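Local coordinates for effector protein HopAB2 (PDB 2FD4), which is a secreted effector that suppresses programmed cell death and immunity in susceptible plants, this C-terminal domain being its E3 ubiquitin ligase, at residues Asn67-Asp70 against Thr71-Tyr75. Sequence-based numbering, arbitrary orientation.
Sequences NPTD and TSQPY
D70 and Q73 close a four-residue beta-turn in the loop between the antiparallel strands 61-65 and 83-87 of the E3 ligase domain. Q73 N donates to D70 O at 3.2 Å in a fairly straight bond (158°), though the donor stands well above the carbonyl plane. T71 and S72 form the corner; their backbone angles resemble type II, but with S72 psi too large at 60°. S72 also takes a positive phi, less usual for a residue with a side chain.

Aspartate is common at the first position of beta-turns, since its short carboxylate can reach back to backbone N-H groups; here the bond from Q73 N to D70 OD1 is weak, and OD1 is doubtfully placed. The tighter packing lies at the mouth of the turn, where beta-branched T69, its OG1 anti to the backbone N, faces the aliphatic part of Q73: OG1 meets CG at 3.8 Å, the side chains crossing at about a right angle. The polar amide of Q73 suits an exposed residue.

The corner is looser: the side chains of T71 and S72 start away from the first limb, and these exposed residues tolerate polar hydroxyls, though T71 touches A114 and S72 touches R18. R18 of strand 18-21 hydrogen-bonds Q73 O, and T69 pairs through its backbone with K115, so both limbs meet the fold. One nearly straight but off-plane amide-carbonyl bond, with at most weak carboxylate help, is consistent with a turn set mainly by its backbone.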
loop_
_atom_site.group_PDB
_atom_site.type_symbol
_atom_site.label_atom_id
_atom_site.label_comp_id
_atom_site.label_asym_id
_atom_site.label_seq_id
_atom_site.Cartn_x
_atom_site.Cartn_y
_atom_site.Cartn_z
ATOM N N ASN A 67 -0.778 6.916 -10.659
ATOM C CA ASN A 67 -1.213 8.303 -10.670
ATOM C C ASN A 67 -2.181 8.551 -9.560
ATOM O O ASN A 67 -2.965 7.636 -9.232
ATOM C CB ASN A 67 -1.821 8.617 -12.023
ATOM C CG ASN A 67 -0.815 8.341 -13.119
ATOM O OD1 ASN A 67 0.138 9.095 -13.281
ATOM N ND2 ASN A 67 -0.949 7.191 -13.787
ATOM N N PRO A 68 -2.117 9.757 -8.972
ATOM C CA PRO A 68 -3.005 10.107 -7.879
ATOM C C PRO A 68 -4.417 10.523 -8.315
ATOM O O PRO A 68 -4.612 11.106 -9.398
ATOM C CB PRO A 68 -2.286 11.291 -7.238
ATOM C CG PRO A 68 -1.628 11.961 -8.322
ATOM C CD PRO A 68 -1.199 10.875 -9.289
ATOM N N THR A 69 -5.410 10.244 -7.482
ATOM C CA THR A 69 -6.706 10.869 -7.657
ATOM C C THR A 69 -7.255 11.239 -6.317
ATOM O O THR A 69 -6.920 10.611 -5.295
ATOM C CB THR A 69 -7.740 9.978 -8.372
ATOM O OG1 THR A 69 -9.024 10.636 -8.367
ATOM C CG2 THR A 69 -7.866 8.624 -7.717
ATOM N N ASP A 70 -8.108 12.258 -6.346
ATOM C CA ASP A 70 -8.626 12.841 -5.125
ATOM C C ASP A 70 -9.109 11.707 -4.263
ATOM O O ASP A 70 -9.646 10.614 -4.776
ATOM C CB ASP A 70 -9.715 13.915 -5.383
ATOM C CG ASP A 70 -11.143 13.318 -5.500
ATOM O OD1 ASP A 70 -11.220 12.193 -6.142
ATOM O OD2 ASP A 70 -12.188 13.984 -4.985
ATOM N N THR A 71 -8.847 11.989 -2.921
ATOM C CA THR A 71 -9.325 11.149 -1.868
ATOM C C THR A 71 -10.857 11.030 -1.930
ATOM O O THR A 71 -11.632 11.918 -1.543
ATOM C CB THR A 71 -8.816 11.648 -0.517
ATOM O OG1 THR A 71 -8.475 13.052 -0.611
ATOM C CG2 THR A 71 -7.607 10.871 -0.141
ATOM N N SER A 72 -11.193 9.955 -2.615
ATOM C CA SER A 72 -12.490 9.338 -2.808
ATOM C C SER A 72 -13.343 9.845 -3.984
ATOM O O SER A 72 -14.427 10.378 -3.866
ATOM C CB SER A 72 -13.208 9.059 -1.522
ATOM O OG SER A 72 -13.722 7.727 -1.577
ATOM N N GLN A 73 -12.725 9.672 -5.138
ATOM C CA GLN A 73 -13.274 8.916 -6.246
ATOM C C GLN A 73 -12.816 7.483 -5.950
ATOM O O GLN A 73 -11.601 7.262 -5.615
ATOM C CB GLN A 73 -12.602 9.313 -7.571
ATOM C CG GLN A 73 -12.850 10.716 -8.020
ATOM C CD GLN A 73 -14.189 10.882 -8.721
ATOM O OE1 GLN A 73 -14.800 9.906 -9.194
ATOM N NE2 GLN A 73 -14.650 12.128 -8.799
ATOM N N PRO A 74 -13.706 6.480 -6.070
ATOM C CA PRO A 74 -13.136 5.102 -6.048
ATOM C C PRO A 74 -12.125 4.715 -7.180
ATOM O O PRO A 74 -12.060 5.384 -8.230
ATOM C CB PRO A 74 -14.377 4.197 -6.096
ATOM C CG PRO A 74 -15.496 5.045 -5.626
ATOM C CD PRO A 74 -15.187 6.452 -6.115
ATOM N N TYR A 75 -11.355 3.650 -6.940
ATOM C CA TYR A 75 -10.311 3.185 -7.901
ATOM C C TYR A 75 -10.853 3.092 -9.347
ATOM O O TYR A 75 -11.973 2.642 -9.553
ATOM C CB TYR A 75 -9.715 1.819 -7.486
ATOM C CG TYR A 75 -8.723 1.314 -8.533
ATOM C CD1 TYR A 75 -7.437 1.824 -8.585
ATOM C CD2 TYR A 75 -9.130 0.426 -9.538
ATOM C CE1 TYR A 75 -6.512 1.387 -9.573
ATOM C CE2 TYR A 75 -8.225 -0.001 -10.548
ATOM C CZ TYR A 75 -6.944 0.494 -10.562
ATOM O OH TYR A 75 -6.057 0.079 -11.546
#